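Local coordinates for protein succinylglutamate desuccinylase (Vibrio parahaemolyticus, PDB 2BCO) that probably hydrolyses N-succinylglutamate to succinate and glutamate, the last step of arginine breakdown by the AST pathway, with one zinc ion per subunit, at residues P69-D74 against N229-L234; Y260-T265 against A323-C328; N55-C60 against R138-D143; F273-D278 against E291-D296; E110-L115 against L127-T132. All coordinates share one frame; numbering follows the deposited sequence.

How the interactions relate
Interactions 1, 3 and 5 belong to the zinc-dependent catalytic domain; interactions 2 and 4 belong to the barrel-sandwich hybrid domain. Interactions 1 and 3 touch where Cys60, at the end of strand 55-60, packs on helix 68-81: Met70 CG is 3.8 Å from Cys60 SG. Interactions 3 and 5 use two ends of helix 125-141, with centres about 17 Å apart. Interactions 2 and 4 touch through Ala323 CB and Phe273 CZ, 3.5 Å apart. Closest to the metal is interaction 5, where the Leu112 side chain lies about 9 Å from the zinc ion. In interaction 1 the side chain of Asn229 is about 12 Å from the zinc ion. In interaction 2 the side chain of Leu325 is about 14 Å from the zinc ion.

Interaction 1. Residues P69-D74 against N229-L234; sequences PMELVD and NALDRL
Glu71 lays its carboxylate against the amide of Asn229 at one end and the Leu231 side chain beside it. Asn229 ND2 donates to Glu71 OE1 over 3.1 Å, at an N-H...O angle of 160°. The bond uses the anti lone pair of OE1 and lies close to the amide plane, although carboxylate and amide planes are turned 49° apart. OE1 also accepts from Gly227 N, and the Asn229 amide is bonded to Thr67 OG1 as well. The other oxygen, Glu71 OE2, lies 4.0 Å from Leu231 CD2. The next residue, Leu72, crosses Leu234 at about a right angle. Leu72 CD1 meets Leu234 CD1 at 4.0 Å, and Leu72 CD2 faces Leu231 CG more loosely, at 4.5 Å. Leu234 also rests on Ala68 and Leu220. A polar outer bond and an apolar inner patch thus join helix 68-81 to the loop leading into helix 235-245, within the zinc-dependent catalytic domain of the AspA/AstE family.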
# COMPACT_ATOMS: atom_id res chain seq x y z
N PRO A 69 7.04 -1.92 7.51
CA PRO A 69 6.62 -3.05 6.69
C PRO A 69 7.81 -3.84 6.14
O PRO A 69 7.72 -5.05 5.94
CB PRO A 69 5.79 -2.39 5.58
CG PRO A 69 5.26 -1.15 6.24
CD PRO A 69 6.48 -0.66 7.00
N MSE A 70 8.91 -3.13 5.88
CA MSE A 70 10.11 -3.77 5.36
C MSE A 70 10.60 -4.78 6.40
O MSE A 70 11.02 -5.88 6.04
CB MSE A 70 11.19 -2.72 5.09
CG MSE A 70 10.73 -1.56 4.21
SE MSE A 70 12.13 -0.29 3.75
CE MSE A 70 13.32 -0.57 5.25
N GLU A 71 10.54 -4.39 7.67
CA GLU A 71 10.97 -5.27 8.76
C GLU A 71 10.04 -6.48 8.84
O GLU A 71 10.51 -7.60 9.02
CB GLU A 71 10.94 -4.54 10.12
CG GLU A 71 11.88 -3.34 10.23
CD GLU A 71 12.34 -3.10 11.68
OE1 GLU A 71 12.12 -1.99 12.23
OE2 GLU A 71 12.93 -4.04 12.28
N LEU A 72 8.74 -6.26 8.69
CA LEU A 72 7.76 -7.36 8.73
C LEU A 72 8.02 -8.32 7.58
O LEU A 72 8.01 -9.54 7.76
CB LEU A 72 6.32 -6.84 8.65
CG LEU A 72 5.86 -5.95 9.80
CD1 LEU A 72 4.37 -5.67 9.65
CD2 LEU A 72 6.15 -6.65 11.15
N VAL A 73 8.25 -7.77 6.39
CA VAL A 73 8.53 -8.59 5.22
C VAL A 73 9.82 -9.36 5.46
O VAL A 73 9.91 -10.54 5.15
CB VAL A 73 8.68 -7.71 3.94
CG1 VAL A 73 9.24 -8.55 2.79
CG2 VAL A 73 7.33 -7.12 3.55
N ASP A 74 10.81 -8.70 6.04
CA ASP A 74 12.09 -9.35 6.30
C ASP A 74 11.97 -10.56 7.22
O ASP A 74 12.66 -11.56 7.02
CB ASP A 74 13.07 -8.35 6.90
CG ASP A 74 14.44 -8.95 7.09
OD1 ASP A 74 15.10 -9.26 6.07
OD2 ASP A 74 14.86 -9.10 8.25
N ASN A 229 10.98 0.92 15.12
CA ASN A 229 9.54 1.01 14.87
C ASN A 229 8.69 0.45 16.01
O ASN A 229 9.16 -0.34 16.83
CB ASN A 229 9.18 0.27 13.57
CG ASN A 229 9.56 1.04 12.32
OD1 ASN A 229 9.09 2.16 12.10
ND2 ASN A 229 10.41 0.45 11.50
N ALA A 230 7.43 0.88 16.05
CA ALA A 230 6.49 0.41 17.07
C ALA A 230 5.85 -0.87 16.53
O ALA A 230 4.63 -0.96 16.38
CB ALA A 230 5.42 1.48 17.31
N LEU A 231 6.69 -1.87 16.26
CA LEU A 231 6.28 -3.15 15.68
C LEU A 231 5.11 -3.91 16.30
O LEU A 231 4.35 -4.56 15.58
CB LEU A 231 7.50 -4.08 15.59
CG LEU A 231 8.23 -4.18 14.25
CD1 LEU A 231 8.19 -2.87 13.49
CD2 LEU A 231 9.67 -4.61 14.49
N ASP A 232 4.98 -3.85 17.62
CA ASP A 232 3.90 -4.55 18.31
C ASP A 232 2.54 -4.05 17.87
O ASP A 232 1.58 -4.82 17.84
CB ASP A 232 4.07 -4.41 19.83
CG ASP A 232 5.30 -5.13 20.33
OD1 ASP A 232 5.33 -6.37 20.22
OD2 ASP A 232 6.26 -4.46 20.81
N ARG A 233 2.46 -2.78 17.51
CA ARG A 233 1.20 -2.21 17.06
C ARG A 233 0.81 -2.75 15.68
O ARG A 233 -0.27 -2.47 15.18
CB ARG A 233 1.30 -0.68 16.99
CG ARG A 233 1.77 -0.03 18.29
CD ARG A 233 1.59 1.49 18.27
NE ARG A 233 0.17 1.86 18.29
CZ ARG A 233 -0.28 3.11 18.39
NH1 ARG A 233 0.58 4.12 18.48
NH2 ARG A 233 -1.58 3.34 18.38
N LEU A 234 1.69 -3.54 15.07
CA LEU A 234 1.40 -4.11 13.76
C LEU A 234 1.23 -5.62 13.83
O LEU A 234 1.13 -6.29 12.80
CB LEU A 234 2.52 -3.78 12.76
CG LEU A 234 2.70 -2.30 12.42
CD1 LEU A 234 3.90 -2.14 11.50
CD2 LEU A 234 1.43 -1.77 11.75

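Interaction 2. Residues Y260-T265 against A323-C328; sequences YRVSRT and AALMVC
Strands 260-262 and 323-328 run antiparallel, their axes 4.8 Å apart at closest and their directions 140° apart. Arg261 and Cys328 form a hydrogen-bonded pair: Arg261 N gives to Cys328 O over 3.0 Å, and Cys328 N returns a bond to Arg261 O. Val262 and Val327 follow as a non-hydrogen-bonded pair. The register then slips by one residue. Ser263 and Arg264 both face Met326, a classic beta bulge at the corner where segment 260-265 turns. Met326 O accepts from Arg264 N at 3.2 Å and only weakly from Ser263 N, while Met326 N bonds to Arg264 O. The two strands pair within the barrel-sandwich hybrid domain, although 57 residues separate the segments. On the face of Arg261 and Arg264, Cys328 SG sits over the centre of the Arg261 guanidinium, 3.7 Å from its CZ. Arg264 lies alongside selenomethionine Met326, pointing the same way. Arg264 CG is 3.8 Å from Met326 CB, and Met326 CG lies over one face of the Arg264 guanidinium. The bent Met326 chain brings CE to 3.9 Å from Arg264 NH2. Arg264 also makes a salt bridge to Glu308. On the face of Val262 and Val327, the Val262 and Leu325 side chains cross at about a right angle, with Val262 CG1 4.0 Å from Leu325 CD1. Tyr260 CD1 touches Val327 CG2 at 3.9 Å, and the Tyr260 hydroxyl is hydrogen-bonded to His163.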
# COMPACT_ATOMS: atom_id res chain seq x y z
N TYR A 260 -14.92 4.50 4.33
CA TYR A 260 -15.01 5.92 3.99
C TYR A 260 -15.17 6.06 2.48
O TYR A 260 -14.81 5.17 1.73
CB TYR A 260 -13.74 6.67 4.41
CG TYR A 260 -13.61 6.92 5.90
CD1 TYR A 260 -14.27 7.99 6.51
CD2 TYR A 260 -12.81 6.10 6.69
CE1 TYR A 260 -14.15 8.23 7.88
CE2 TYR A 260 -12.68 6.34 8.06
CZ TYR A 260 -13.35 7.39 8.65
OH TYR A 260 -13.21 7.62 10.00
N ARG A 261 -15.73 7.19 2.05
CA ARG A 261 -15.89 7.49 0.64
C ARG A 261 -15.41 8.92 0.49
O ARG A 261 -15.33 9.65 1.48
CB ARG A 261 -17.36 7.38 0.19
CG ARG A 261 -18.28 8.50 0.66
CD ARG A 261 -19.69 8.35 0.05
NE ARG A 261 -20.67 9.28 0.62
CZ ARG A 261 -20.73 10.58 0.35
NH1 ARG A 261 -19.86 11.13 -0.49
NH2 ARG A 261 -21.65 11.34 0.92
N VAL A 262 -15.09 9.33 -0.72
CA VAL A 262 -14.61 10.70 -0.92
C VAL A 262 -15.76 11.71 -1.04
O VAL A 262 -16.47 11.73 -2.04
CB VAL A 262 -13.72 10.78 -2.17
CG1 VAL A 262 -13.26 12.22 -2.40
CG2 VAL A 262 -12.52 9.85 -2.00
N SER A 263 -15.94 12.54 -0.01
CA SER A 263 -16.98 13.56 -0.03
C SER A 263 -16.69 14.47 -1.20
O SER A 263 -17.53 14.68 -2.07
CB SER A 263 -16.98 14.36 1.27
OG SER A 263 -17.20 13.52 2.39
N ARG A 264 -15.48 15.02 -1.21
CA ARG A 264 -15.05 15.89 -2.30
C ARG A 264 -13.53 16.00 -2.35
O ARG A 264 -12.84 15.72 -1.37
CB ARG A 264 -15.69 17.28 -2.18
CG ARG A 264 -15.48 18.00 -0.87
CD ARG A 264 -16.61 19.00 -0.65
NE ARG A 264 -16.44 19.77 0.57
CZ ARG A 264 -15.56 20.76 0.71
NH1 ARG A 264 -14.78 21.11 -0.31
NH2 ARG A 264 -15.46 21.40 1.86
N THR A 265 -13.03 16.39 -3.52
CA THR A 265 -11.60 16.53 -3.74
C THR A 265 -11.25 18.01 -3.84
O THR A 265 -11.88 18.75 -4.59
CB THR A 265 -11.18 15.77 -5.02
OG1 THR A 265 -9.76 15.83 -5.18
CG2 THR A 265 -11.85 16.37 -6.24
N ALA A 323 -4.98 19.18 -3.43
CA ALA A 323 -4.33 19.53 -2.18
C ALA A 323 -4.86 18.73 -1.00
O ALA A 323 -4.21 18.66 0.05
CB ALA A 323 -4.52 21.01 -1.91
N ALA A 324 -6.03 18.12 -1.16
CA ALA A 324 -6.61 17.33 -0.07
C ALA A 324 -7.84 16.53 -0.48
O ALA A 324 -8.45 16.74 -1.53
CB ALA A 324 -6.97 18.25 1.10
N LEU A 325 -8.20 15.60 0.40
CA LEU A 325 -9.36 14.75 0.21
C LEU A 325 -10.27 15.01 1.40
O LEU A 325 -9.80 15.17 2.51
CB LEU A 325 -8.92 13.28 0.21
CG LEU A 325 -9.20 12.39 -1.01
CD1 LEU A 325 -9.34 13.21 -2.28
CD2 LEU A 325 -8.06 11.39 -1.14
N MSE A 326 -11.56 15.11 1.15
CA MSE A 326 -12.52 15.30 2.22
C MSE A 326 -13.31 14.00 2.17
O MSE A 326 -13.87 13.65 1.14
CB MSE A 326 -13.44 16.49 1.94
CG MSE A 326 -12.75 17.84 1.91
SE MSE A 326 -11.96 18.30 3.60
CE MSE A 326 -13.48 19.19 4.41
N VAL A 327 -13.31 13.28 3.28
CA VAL A 327 -14.00 12.00 3.33
C VAL A 327 -15.03 11.93 4.44
O VAL A 327 -15.07 12.78 5.32
CB VAL A 327 -12.99 10.87 3.52
CG1 VAL A 327 -11.92 10.97 2.44
CG2 VAL A 327 -12.36 10.97 4.90
N CYS A 328 -15.86 10.89 4.38
CA CYS A 328 -16.90 10.68 5.38
C CYS A 328 -17.30 9.22 5.36
O CYS A 328 -17.22 8.57 4.31
CB CYS A 328 -18.12 11.55 5.08
SG CYS A 328 -18.89 11.26 3.47

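Interaction 3. Residues N55-C60 against R138-D143; sequences NIIISC and RDFYQD
The last turn of helix 125-141 lies against the start of strand 55-60, with the closest alpha carbons, those of Asn55 and Tyr141, 7.3 Å apart. No hydrogen bond joins the two segments; two aromatic rings make the contact. Phe140 has CG anti to its backbone N (chi1 -174°), which carries the ring to the strand. Its edge meets the Asn55-Ile56 peptide, with Phe140 CE2 3.6 Å from Asn55 C. Ile57 and Phe140 lie alongside each other, pointing opposite ways, and Ile57 CG1 closes to 3.4 Å from Phe140 CD2. Tyr141 takes the outer end of the same isoleucine. Ile57 CD1 meets its ring obliquely, 3.5 Å from Tyr141 CZ. The carbonyl of Asn55 lies at the edge of this ring, near its plane, with Asn55 O 3.6 Å from Tyr141 CE1. Ile57 thus touches both rings, Phe140 through CG1 and Tyr141 through CD1. The polar groups are bonded outside the contact: Tyr141 OH to Trp150 O, and the Asn55 amide to Thr148 and Arg90. Arg90 NH1 also bonds to Phe140 O, so one arginine ties the strand residue to the helix end. This is helix-on-sheet packing in an alpha/beta catalytic domain, where strand 55-60 runs parallel to both strand 90-95 and strand 149-157.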
# COMPACT_ATOMS: atom_id res chain seq x y z
N ASN A 55 -2.02 -15.28 -6.06
CA ASN A 55 -0.81 -14.67 -6.57
C ASN A 55 -0.76 -13.30 -5.93
O ASN A 55 -1.41 -12.36 -6.39
CB ASN A 55 -0.88 -14.59 -8.09
CG ASN A 55 -0.86 -15.96 -8.73
OD1 ASN A 55 0.18 -16.61 -8.80
ND2 ASN A 55 -2.02 -16.42 -9.19
N ILE A 56 -0.02 -13.22 -4.84
CA ILE A 56 0.09 -11.99 -4.07
C ILE A 56 1.39 -11.24 -4.23
O ILE A 56 2.48 -11.78 -4.01
CB ILE A 56 -0.08 -12.27 -2.57
CG1 ILE A 56 -1.23 -13.24 -2.33
CG2 ILE A 56 -0.30 -10.96 -1.83
CD1 ILE A 56 -1.37 -13.67 -0.88
N ILE A 57 1.28 -9.98 -4.62
CA ILE A 57 2.45 -9.12 -4.74
C ILE A 57 2.46 -8.38 -3.42
O ILE A 57 1.47 -7.77 -3.04
CB ILE A 57 2.31 -8.08 -5.86
CG1 ILE A 57 2.31 -8.76 -7.23
CG2 ILE A 57 3.46 -7.06 -5.77
CD1 ILE A 57 2.11 -7.78 -8.38
N ILE A 58 3.56 -8.46 -2.69
CA ILE A 58 3.65 -7.76 -1.42
C ILE A 58 4.82 -6.80 -1.54
O ILE A 58 5.97 -7.19 -1.45
CB ILE A 58 3.90 -8.76 -0.27
CG1 ILE A 58 2.79 -9.82 -0.25
CG2 ILE A 58 3.96 -8.02 1.06
CD1 ILE A 58 3.10 -11.04 0.61
N SER A 59 4.52 -5.53 -1.78
CA SER A 59 5.58 -4.54 -1.92
C SER A 59 5.69 -3.61 -0.73
O SER A 59 4.71 -3.32 -0.03
CB SER A 59 5.40 -3.74 -3.22
OG SER A 59 4.17 -3.05 -3.26
N CYS A 60 6.90 -3.14 -0.49
CA CYS A 60 7.15 -2.21 0.59
C CYS A 60 8.26 -1.29 0.13
O CYS A 60 8.96 -1.59 -0.85
CB CYS A 60 7.56 -2.96 1.86
SG CYS A 60 9.06 -3.90 1.68
N ARG A 138 3.77 -7.32 -14.54
CA ARG A 138 3.40 -8.03 -15.75
C ARG A 138 3.87 -9.48 -15.71
O ARG A 138 3.07 -10.40 -15.93
CB ARG A 138 4.00 -7.32 -16.96
CG ARG A 138 3.58 -7.92 -18.30
CD ARG A 138 4.55 -7.48 -19.39
NE ARG A 138 5.90 -7.98 -19.13
CZ ARG A 138 6.98 -7.61 -19.82
NH1 ARG A 138 6.86 -6.73 -20.81
NH2 ARG A 138 8.17 -8.12 -19.53
N ASP A 139 5.15 -9.69 -15.42
CA ASP A 139 5.72 -11.04 -15.38
C ASP A 139 5.10 -11.94 -14.32
O ASP A 139 4.94 -13.14 -14.53
CB ASP A 139 7.23 -10.98 -15.16
CG ASP A 139 7.98 -10.41 -16.35
OD1 ASP A 139 7.35 -10.16 -17.41
OD2 ASP A 139 9.22 -10.22 -16.23
N PHE A 140 4.77 -11.36 -13.18
CA PHE A 140 4.19 -12.13 -12.09
C PHE A 140 2.74 -12.54 -12.35
O PHE A 140 2.35 -13.66 -12.05
CB PHE A 140 4.29 -11.33 -10.79
CG PHE A 140 3.84 -12.09 -9.59
CD1 PHE A 140 4.57 -13.18 -9.12
CD2 PHE A 140 2.67 -11.73 -8.91
CE1 PHE A 140 4.15 -13.89 -7.99
CE2 PHE A 140 2.25 -12.43 -7.78
CZ PHE A 140 2.99 -13.52 -7.32
N TYR A 141 1.94 -11.63 -12.90
CA TYR A 141 0.54 -11.94 -13.17
C TYR A 141 0.33 -12.67 -14.49
O TYR A 141 -0.78 -13.13 -14.77
CB TYR A 141 -0.32 -10.67 -13.15
CG TYR A 141 -0.53 -10.08 -11.77
CD1 TYR A 141 -0.70 -10.90 -10.65
CD2 TYR A 141 -0.62 -8.70 -11.59
CE1 TYR A 141 -0.95 -10.36 -9.38
CE2 TYR A 141 -0.88 -8.14 -10.33
CZ TYR A 141 -1.04 -8.98 -9.23
OH TYR A 141 -1.29 -8.42 -7.99
N GLN A 142 1.37 -12.77 -15.31
CA GLN A 142 1.25 -13.43 -16.60
C GLN A 142 0.76 -14.87 -16.43
O GLN A 142 1.29 -15.63 -15.62
CB GLN A 142 2.59 -13.44 -17.34
CG GLN A 142 2.52 -14.06 -18.73
CD GLN A 142 3.87 -14.21 -19.39
OE1 GLN A 142 4.61 -13.24 -19.57
NE2 GLN A 142 4.21 -15.45 -19.76
N ASP A 143 -0.27 -15.23 -17.19
CA ASP A 143 -0.85 -16.57 -17.13
C ASP A 143 -1.40 -16.93 -15.76
O ASP A 143 -1.16 -18.02 -15.24
CB ASP A 143 0.17 -17.63 -17.57
CG ASP A 143 0.73 -17.37 -18.96
OD1 ASP A 143 -0.05 -17.04 -19.88
OD2 ASP A 143 1.95 -17.52 -19.13

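Interaction 4. Residues F273-D278 against E291-D296; sequences FDFMFD and EVFGHD
The Phe273 ring meets the Asp296 carboxylate at its edge. Phe273 CD1 is 3.2 Å from Asp296 OD2, and the two planes are 77° apart. Asp296 is fixed by bonds to His270 ND1 and Leu269 N. Phe275 carries Phe277 CZ over one face, while Phe277 CE2 approaches the Phe293 ring obliquely, 3.9 Å from Phe293 CD1. Phe277 and Phe293 point the same way. The His295 ring has Asp274 N over one face, offset toward the rim. Gly294 pairs closely with Phe275, their alpha carbons 3.8 Å apart. Asp274 and His295 exchange two backbone bonds, and Met276 N adds a third to Phe293 O at 2.7 Å. Selenomethionine Met276 is extended at chi2 (-174°), which puts its SE 3.6 Å from Val292 CG2. Strand 292-296 is the middle of a three-stranded antiparallel sheet, between 273-275 and 299-302. Phe273 and Phe293 pack on strand 322-335.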
# COMPACT_ATOMS: atom_id res chain seq x y z
N PHE A 273 -2.71 30.01 -1.53
CA PHE A 273 -3.50 28.91 -1.00
C PHE A 273 -2.87 28.45 0.32
O PHE A 273 -1.65 28.45 0.45
CB PHE A 273 -3.46 27.76 -2.02
CG PHE A 273 -4.19 26.52 -1.59
CD1 PHE A 273 -5.52 26.32 -1.95
CD2 PHE A 273 -3.55 25.53 -0.85
CE1 PHE A 273 -6.20 25.15 -1.58
CE2 PHE A 273 -4.22 24.36 -0.47
CZ PHE A 273 -5.54 24.16 -0.83
N ASP A 274 -3.69 28.09 1.29
CA ASP A 274 -3.16 27.61 2.57
C ASP A 274 -4.26 27.06 3.47
O ASP A 274 -5.45 27.20 3.18
CB ASP A 274 -2.41 28.73 3.30
CG ASP A 274 -1.26 28.22 4.15
OD1 ASP A 274 -1.28 27.04 4.56
OD2 ASP A 274 -0.32 29.00 4.42
N PHE A 275 -3.85 26.44 4.57
CA PHE A 275 -4.78 25.87 5.53
C PHE A 275 -4.58 26.59 6.86
O PHE A 275 -3.53 27.19 7.07
CB PHE A 275 -4.50 24.39 5.73
CG PHE A 275 -4.61 23.58 4.47
CD1 PHE A 275 -5.83 23.48 3.79
CD2 PHE A 275 -3.51 22.87 3.97
CE1 PHE A 275 -5.94 22.69 2.64
CE2 PHE A 275 -3.62 22.08 2.83
CZ PHE A 275 -4.84 21.99 2.16
N MSE A 276 -5.56 26.53 7.74
CA MSE A 276 -5.44 27.19 9.03
C MSE A 276 -4.73 26.30 10.05
O MSE A 276 -4.07 26.80 10.97
CB MSE A 276 -6.81 27.59 9.56
CG MSE A 276 -7.56 28.53 8.64
SE MSE A 276 -9.22 29.16 9.42
CE MSE A 276 -8.66 30.92 9.99
N PHE A 277 -4.87 24.98 9.89
CA PHE A 277 -4.24 24.03 10.80
C PHE A 277 -2.74 23.95 10.53
O PHE A 277 -2.27 24.34 9.46
CB PHE A 277 -4.88 22.64 10.67
CG PHE A 277 -5.10 22.17 9.24
CD1 PHE A 277 -4.02 21.80 8.42
CD2 PHE A 277 -6.39 22.10 8.70
CE1 PHE A 277 -4.23 21.36 7.10
CE2 PHE A 277 -6.61 21.67 7.38
CZ PHE A 277 -5.53 21.31 6.58
N ASP A 278 -2.00 23.43 11.50
CA ASP A 278 -0.55 23.28 11.39
C ASP A 278 -0.15 22.15 10.47
O ASP A 278 -0.98 21.30 10.12
CB ASP A 278 0.07 23.04 12.77
CG ASP A 278 0.08 24.29 13.63
OD1 ASP A 278 0.49 24.20 14.80
OD2 ASP A 278 -0.32 25.36 13.12
N GLU A 291 -17.39 25.03 8.92
CA GLU A 291 -16.14 25.44 9.55
C GLU A 291 -15.09 25.73 8.48
O GLU A 291 -14.92 24.95 7.54
CB GLU A 291 -15.62 24.34 10.47
CG GLU A 291 -14.45 24.80 11.33
CD GLU A 291 -13.80 23.66 12.08
OE1 GLU A 291 -14.52 22.70 12.43
OE2 GLU A 291 -12.58 23.74 12.33
N VAL A 292 -14.41 26.86 8.61
CA VAL A 292 -13.38 27.23 7.65
C VAL A 292 -12.07 26.63 8.13
O VAL A 292 -11.76 26.68 9.32
CB VAL A 292 -13.24 28.76 7.52
CG1 VAL A 292 -14.56 29.37 7.08
CG2 VAL A 292 -12.80 29.36 8.85
N PHE A 293 -11.31 26.04 7.21
CA PHE A 293 -10.04 25.43 7.60
C PHE A 293 -8.92 25.83 6.65
O PHE A 293 -7.79 25.34 6.76
CB PHE A 293 -10.19 23.91 7.64
CG PHE A 293 -10.66 23.32 6.34
CD1 PHE A 293 -9.75 22.95 5.36
CD2 PHE A 293 -12.03 23.15 6.09
CE1 PHE A 293 -10.19 22.41 4.14
CE2 PHE A 293 -12.48 22.61 4.88
CZ PHE A 293 -11.56 22.24 3.91
N GLY A 294 -9.23 26.71 5.71
CA GLY A 294 -8.22 27.16 4.77
C GLY A 294 -8.81 28.15 3.79
O GLY A 294 -9.91 28.66 4.00
N HIS A 295 -8.08 28.43 2.72
CA HIS A 295 -8.55 29.37 1.72
C HIS A 295 -7.77 29.19 0.42
O HIS A 295 -6.60 28.82 0.42
CB HIS A 295 -8.40 30.80 2.25
CG HIS A 295 -6.98 31.23 2.43
ND1 HIS A 295 -6.19 31.64 1.39
CD2 HIS A 295 -6.21 31.29 3.54
CE1 HIS A 295 -4.98 31.94 1.84
NE2 HIS A 295 -4.97 31.74 3.15
N ASP A 296 -8.46 29.43 -0.69
CA ASP A 296 -7.86 29.32 -2.01
C ASP A 296 -8.12 30.66 -2.68
O ASP A 296 -9.24 30.93 -3.15
CB ASP A 296 -8.54 28.19 -2.79
CG ASP A 296 -7.71 27.72 -3.97
OD1 ASP A 296 -7.10 28.58 -4.66
OD2 ASP A 296 -7.69 26.50 -4.23

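Interaction 5. Residues E110-L115 against L127-T132; sequences ENLNRL and LAIADT
Leu112 and Leu115 both pack on the methyl of Ala130. They belong to a short 3-10 turn, 112-114, and the residue after it, set against the early turns of helix 125-141 in the zinc-dependent catalytic domain. An Asx turn at Asn111 anchors the start of the 3-10 turn. With chi1 at -153° the Leu112 fork is turned to the helix, CD2 toward Ala130 and CD1 toward Ile129. Leu112 CD2 rests on Ala130 CB at 3.9 Å. Leu112 CD1 meets Ile129 CG2 at 4.0 Å, with the two side chains crossing at about a right angle. Leu115 approaches the helix with its own beta carbon, Leu115 CB lying 4.0 Å from Ala130 CB. Leu115 CD1 reaches back toward the helix start, 3.5 Å from Leu127 N. No hydrogen bond crosses between the segments, so the fit rests on apolar side chains. The metal site is close: the Leu112 side chain is about 5 Å from that of the zinc ligand His63, and Asn111 OD1 is hydrogen-bonded to His63 NE2. Asn111 is thus a second-shell residue that probably helps orient the ligand. Asn111 OD1 also accepts from Asn113 N at 2.9 Å, with the donor above its carbonyl plane.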
# COMPACT_ATOMS: atom_id res chain seq x y z
N GLU A 110 11.94 12.24 -7.19
CA GLU A 110 10.49 12.44 -7.23
C GLU A 110 9.72 11.30 -6.54
O GLU A 110 10.19 10.17 -6.50
CB GLU A 110 10.03 12.57 -8.68
CG GLU A 110 8.88 13.52 -8.89
CD GLU A 110 8.26 13.37 -10.26
OE1 GLU A 110 9.03 13.20 -11.22
OE2 GLU A 110 7.02 13.44 -10.38
N ASN A 111 8.54 11.61 -6.00
CA ASN A 111 7.69 10.63 -5.32
C ASN A 111 7.42 9.45 -6.26
O ASN A 111 6.72 9.60 -7.25
CB ASN A 111 6.36 11.28 -4.93
CG ASN A 111 5.45 10.36 -4.09
OD1 ASN A 111 5.64 9.15 -4.03
ND2 ASN A 111 4.46 10.95 -3.46
N LEU A 112 7.97 8.29 -5.94
CA LEU A 112 7.81 7.12 -6.78
C LEU A 112 6.32 6.74 -6.99
O LEU A 112 5.94 6.25 -8.05
CB LEU A 112 8.56 5.93 -6.15
CG LEU A 112 9.09 4.80 -7.03
CD1 LEU A 112 9.53 3.64 -6.13
CD2 LEU A 112 8.04 4.33 -7.99
N ASN A 113 5.49 7.00 -5.99
CA ASN A 113 4.09 6.61 -6.09
C ASN A 113 3.16 7.57 -6.83
O ASN A 113 1.95 7.56 -6.60
CB ASN A 113 3.56 6.30 -4.69
CG ASN A 113 2.64 5.10 -4.69
OD1 ASN A 113 2.82 4.18 -5.48
ND2 ASN A 113 1.67 5.11 -3.79
N ARG A 114 3.73 8.37 -7.73
CA ARG A 114 2.97 9.29 -8.55
C ARG A 114 3.35 9.06 -10.01
O ARG A 114 2.87 9.73 -10.91
CB ARG A 114 3.29 10.74 -8.18
CG ARG A 114 2.42 11.30 -7.06
CD ARG A 114 2.98 12.60 -6.49
NE ARG A 114 2.24 13.04 -5.31
CZ ARG A 114 2.70 13.92 -4.42
NH1 ARG A 114 3.90 14.46 -4.57
NH2 ARG A 114 1.95 14.25 -3.37
N LEU A 115 4.21 8.07 -10.23
CA LEU A 115 4.74 7.78 -11.56
C LEU A 115 4.20 6.58 -12.31
O LEU A 115 4.81 6.15 -13.28
CB LEU A 115 6.25 7.65 -11.45
CG LEU A 115 6.94 8.82 -10.74
CD1 LEU A 115 8.43 8.57 -10.64
CD2 LEU A 115 6.66 10.10 -11.51
N LEU A 127 11.44 7.31 -12.01
CA LEU A 127 10.72 6.97 -13.23
C LEU A 127 11.19 5.61 -13.74
O LEU A 127 10.38 4.72 -14.04
CB LEU A 127 10.93 8.03 -14.32
CG LEU A 127 9.74 8.39 -15.22
CD1 LEU A 127 10.25 8.85 -16.59
CD2 LEU A 127 8.81 7.20 -15.39
N ALA A 128 12.51 5.46 -13.83
CA ALA A 128 13.13 4.23 -14.29
C ALA A 128 12.73 3.07 -13.38
O ALA A 128 12.53 1.95 -13.85
CB ALA A 128 14.64 4.38 -14.33
N ILE A 129 12.64 3.34 -12.08
CA ILE A 129 12.26 2.32 -11.11
C ILE A 129 10.81 1.90 -11.40
O ILE A 129 10.51 0.72 -11.53
CB ILE A 129 12.33 2.86 -9.65
CG1 ILE A 129 13.74 3.36 -9.33
CG2 ILE A 129 11.94 1.76 -8.68
CD1 ILE A 129 14.81 2.31 -9.43
N ALA A 130 9.92 2.89 -11.48
CA ALA A 130 8.52 2.62 -11.75
C ALA A 130 8.41 1.79 -13.04
O ALA A 130 7.61 0.85 -13.12
CB ALA A 130 7.75 3.93 -11.89
N ASP A 131 9.23 2.14 -14.03
CA ASP A 131 9.24 1.43 -15.30
C ASP A 131 9.55 -0.05 -15.05
O ASP A 131 8.92 -0.93 -15.63
CB ASP A 131 10.28 2.06 -16.24
CG ASP A 131 9.66 3.02 -17.26
OD1 ASP A 131 8.94 3.96 -16.87
OD2 ASP A 131 9.90 2.83 -18.46
N THR A 132 10.52 -0.31 -14.18
CA THR A 132 10.88 -1.69 -13.85
C THR A 132 9.78 -2.38 -13.04
O THR A 132 9.53 -3.57 -13.23
CB THR A 132 12.19 -1.76 -13.01
OG1 THR A 132 13.28 -1.26 -13.79
CG2 THR A 132 12.47 -3.20 -12.59